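Long-range contact in cell divisionFtsK/SpoIIIE (Thermomonospora curvata, PDB 4NH0), which is a weak ATPase and possibly the translocase subunit of the type VII (ESX) secretion system, which exports proteins such as EsxA and EsxB from the cell: residues T970-R975 with T990-I995. Numbering follows the deposited sequence.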
ATOM      1  N   THR A 970      58.258  -7.302  19.767  1.00 75.72           N
ATOM      2  CA  THR A 970      59.456  -8.123  19.864  1.00 67.40           C
ATOM      3  C   THR A 970      59.566  -8.658  21.288  1.00 72.81           C
ATOM      4  O   THR A 970      59.042  -8.045  22.215  1.00 83.95           O
ATOM      5  CB  THR A 970      60.725  -7.326  19.497  1.00 74.63           C
ATOM      6  OG1 THR A 970      60.934  -6.281  20.453  1.00 74.14           O
ATOM      7  CG2 THR A 970      60.592  -6.720  18.109  1.00 89.36           C
ATOM      8  N   PRO A 971      60.235  -9.808  21.470  1.00 71.57           N
ATOM      9  CA  PRO A 971      60.397 -10.402  22.804  1.00 74.10           C
ATOM     10  C   PRO A 971      61.051  -9.470  23.826  1.00 80.23           C
ATOM     11  O   PRO A 971      60.987  -9.742  25.023  1.00 90.11           O
ATOM     12  CB  PRO A 971      61.288 -11.615  22.533  1.00 75.80           C
ATOM     13  CG  PRO A 971      60.961 -11.999  21.138  1.00 79.62           C
ATOM     14  CD  PRO A 971      60.731 -10.704  20.411  1.00 75.36           C
ATOM     15  N   GLN A 972      61.669  -8.390  23.359  1.00 85.22           N
ATOM     16  CA  GLN A 972      62.239  -7.393  24.256  1.00 91.11           C
ATOM     17  C   GLN A 972      61.238  -6.267  24.501  1.00 88.10           C
ATOM     18  O   GLN A 972      61.485  -5.366  25.301  1.00 87.43           O
ATOM     19  CB  GLN A 972      63.545  -6.829  23.688  1.00 85.55           C
ATOM     20  CG  GLN A 972      64.644  -7.862  23.487  1.00 73.73           C
ATOM     21  CD  GLN A 972      64.472  -8.662  22.212  1.00 87.46           C
ATOM     22  OE1 GLN A 972      63.938  -8.163  21.222  1.00 87.89           O
ATOM     23  NE2 GLN A 972      64.918  -9.912  22.231  1.00 84.07           N
ATOM     24  N   GLN A 973      60.110  -6.326  23.801  1.00 80.88           N
ATOM     25  CA  GLN A 973      59.042  -5.345  23.966  1.00 81.61           C
ATOM     26  C   GLN A 973      57.895  -5.915  24.791  1.00 85.19           C
ATOM     27  O   GLN A 973      57.267  -5.203  25.574  1.00 72.63           O
ATOM     28  CB  GLN A 973      58.516  -4.880  22.606  1.00 76.79           C
ATOM     29  CG  GLN A 973      59.398  -3.871  21.894  1.00 80.16           C
ATOM     30  CD  GLN A 973      58.831  -3.453  20.552  1.00 87.28           C
ATOM     31  OE1 GLN A 973      58.271  -4.270  19.821  1.00 78.01           O
ATOM     32  NE2 GLN A 973      58.968  -2.175  20.223  1.00 98.50           N
ATOM     33  N   ALA A 974      57.626  -7.205  24.610  1.00 76.51           N
ATOM     34  CA  ALA A 974      56.531  -7.864  25.309  1.00 65.31           C
ATOM     35  C   ALA A 974      56.762  -9.367  25.414  1.00 63.57           C
ATOM     36  O   ALA A 974      57.158 -10.011  24.446  1.00 63.75           O
ATOM     37  CB  ALA A 974      55.215  -7.584  24.609  1.00 70.90           C
ATOM     38  N   ARG A 975      56.511  -9.920  26.597  1.00 65.19           N
ATOM     39  CA  ARG A 975      56.684 -11.351  26.821  1.00 68.58           C
ATOM     40  C   ARG A 975      55.377 -11.985  27.287  1.00 62.29           C
ATOM     41  O   ARG A 975      54.460 -11.286  27.713  1.00 60.79           O
ATOM     42  CB  ARG A 975      57.797 -11.605  27.838  1.00 65.68           C
ATOM     43  CG  ARG A 975      59.004 -10.698  27.661  1.00 70.49           C
ATOM     44  CD  ARG A 975      60.232 -11.248  28.363  1.00 88.05           C
ATOM     45  NE  ARG A 975      60.928 -12.235  27.543  1.00 94.35           N
ATOM     46  CZ  ARG A 975      62.031 -11.981  26.846  1.00 84.53           C
ATOM     47  NH1 ARG A 975      62.569 -10.770  26.870  1.00 84.73           N
ATOM     48  NH2 ARG A 975      62.598 -12.939  26.127  1.00 80.90           N
ATOM     49  N   THR A 990      55.111 -21.260  21.619  1.00 81.38           N
ATOM     50  CA  THR A 990      56.398 -21.776  21.169  1.00 76.91           C
ATOM     51  C   THR A 990      57.409 -20.674  20.867  1.00 71.09           C
ATOM     52  O   THR A 990      58.598 -20.944  20.703  1.00 85.46           O
ATOM     53  CB  THR A 990      56.235 -22.647  19.913  1.00 75.68           C
ATOM     54  OG1 THR A 990      55.636 -21.871  18.868  1.00 71.69           O
ATOM     55  CG2 THR A 990      55.352 -23.847  20.209  1.00 70.43           C
ATOM     56  N   THR A 991      56.936 -19.434  20.800  1.00 76.52           N
ATOM     57  CA  THR A 991      57.789 -18.308  20.435  1.00 76.04           C
ATOM     58  C   THR A 991      58.806 -17.973  21.523  1.00 80.99           C
ATOM     59  O   THR A 991      58.817 -18.587  22.587  1.00 82.90           O
ATOM     60  CB  THR A 991      56.958 -17.051  20.137  1.00 73.20           C
ATOM     61  OG1 THR A 991      56.304 -16.613  21.334  1.00 79.91           O
ATOM     62  CG2 THR A 991      55.915 -17.346  19.074  1.00 75.61           C
ATOM     63  N   GLU A 992      59.658 -16.993  21.243  1.00 82.33           N
ATOM     64  CA  GLU A 992      60.677 -16.563  22.192  1.00 91.41           C
ATOM     65  C   GLU A 992      60.057 -15.711  23.295  1.00 86.65           C
ATOM     66  O   GLU A 992      60.613 -15.588  24.387  1.00 91.78           O
ATOM     67  CB  GLU A 992      61.786 -15.791  21.472  1.00 99.45           C
ATOM     68  CG  GLU A 992      62.947 -15.371  22.363  1.00111.09           C
ATOM     69  CD  GLU A 992      64.039 -14.651  21.598  1.00120.44           C
ATOM     70  OE1 GLU A 992      64.133 -14.843  20.368  1.00108.89           O
ATOM     71  OE2 GLU A 992      64.803 -13.889  22.228  1.00117.15           O
ATOM     72  N   HIS A 993      58.895 -15.131  23.004  1.00 87.96           N
ATOM     73  CA  HIS A 993      58.166 -14.331  23.983  1.00 88.80           C
ATOM     74  C   HIS A 993      57.788 -15.175  25.195  1.00 86.01           C
ATOM     75  O   HIS A 993      57.667 -14.664  26.308  1.00 79.04           O
ATOM     76  CB  HIS A 993      56.906 -13.726  23.361  1.00 79.43           C
ATOM     77  CG  HIS A 993      57.143 -13.042  22.051  1.00 73.04           C
ATOM     78  ND1 HIS A 993      57.129 -13.714  20.849  1.00 60.38           N
ATOM     79  CD2 HIS A 993      57.389 -11.745  21.755  1.00 71.24           C
ATOM     80  CE1 HIS A 993      57.361 -12.861  19.867  1.00 70.80           C
ATOM     81  NE2 HIS A 993      57.523 -11.659  20.390  1.00 68.21           N
ATOM     82  N   GLN A 994      57.597 -16.469  24.955  1.00 82.50           N
ATOM     83  CA  GLN A 994      57.261 -17.434  25.995  1.00 75.00           C
ATOM     84  C   GLN A 994      58.210 -17.358  27.186  1.00 86.53           C
ATOM     85  O   GLN A 994      59.429 -17.391  27.026  1.00104.14           O
ATOM     86  CB  GLN A 994      57.272 -18.850  25.414  1.00 82.46           C
ATOM     87  CG  GLN A 994      57.435 -19.951  26.445  1.00 84.11           C
ATOM     88  CD  GLN A 994      56.193 -20.149  27.282  1.00 80.47           C
ATOM     89  OE1 GLN A 994      56.274 -20.512  28.454  1.00 87.36           O
ATOM     90  NE2 GLN A 994      55.033 -19.919  26.682  1.00 92.32           N
ATOM     91  N   ILE A 995      57.638 -17.248  28.380  1.00 85.44           N
ATOM     92  CA  ILE A 995      58.423 -17.202  29.606  1.00 74.34           C
ATOM     93  C   ILE A 995      58.035 -18.346  30.533  1.00 94.31           C
ATOM     94  O   ILE A 995      58.889 -19.105  30.992  1.00119.86           O
ATOM     95  CB  ILE A 995      58.241 -15.865  30.344  1.00 64.87           C
ATOM     96  CG1 ILE A 995      58.897 -14.733  29.555  1.00 69.31           C
ATOM     97  CG2 ILE A 995      58.840 -15.941  31.738  1.00 91.34           C
ATOM     98  CD1 ILE A 995      60.379 -14.926  29.346  1.00 81.11           C
TER
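P971 lies over one face of the buried H993 imidazole, its CG 3.7 Å from the ring centroid and 19° off the normal, a CH-pi contact. At the ring's edge, close to its plane, the backbone O of A974 approaches H993 CD2, completing the tightly packed part. With CG anti to its carbonyl carbon (chi1 -49°), H993 turns its ring to the 970-975 segment; ND1 shares a 3.1 Å hydrogen bond with T991 OG1, and NE2 makes one to the backbone O of Y969. Replacing H993 by alanine is likely to leave P971 CG without the face it covers, and Y969 O and T991 OG1 without this partner.

The solvent-exposed side, with E992 and I995, is looser. E992 CB lies 3.9 Å from P971 CG, while its OE2 stays 4.6 Å from R975 NH2, too far for a salt bridge. The bent R975 chain instead passes I995, whose CD1 lies against NE and CD, oblique to the guanidinium.

On the helix side, I966 of helix 954-968 touches H993 and T991. A974 and R975 open strand 974-980, which runs parallel between 994-998 and 1039-1045; R975 bonds through its backbone to E1039 and F1041, and L976 to H993 and I995.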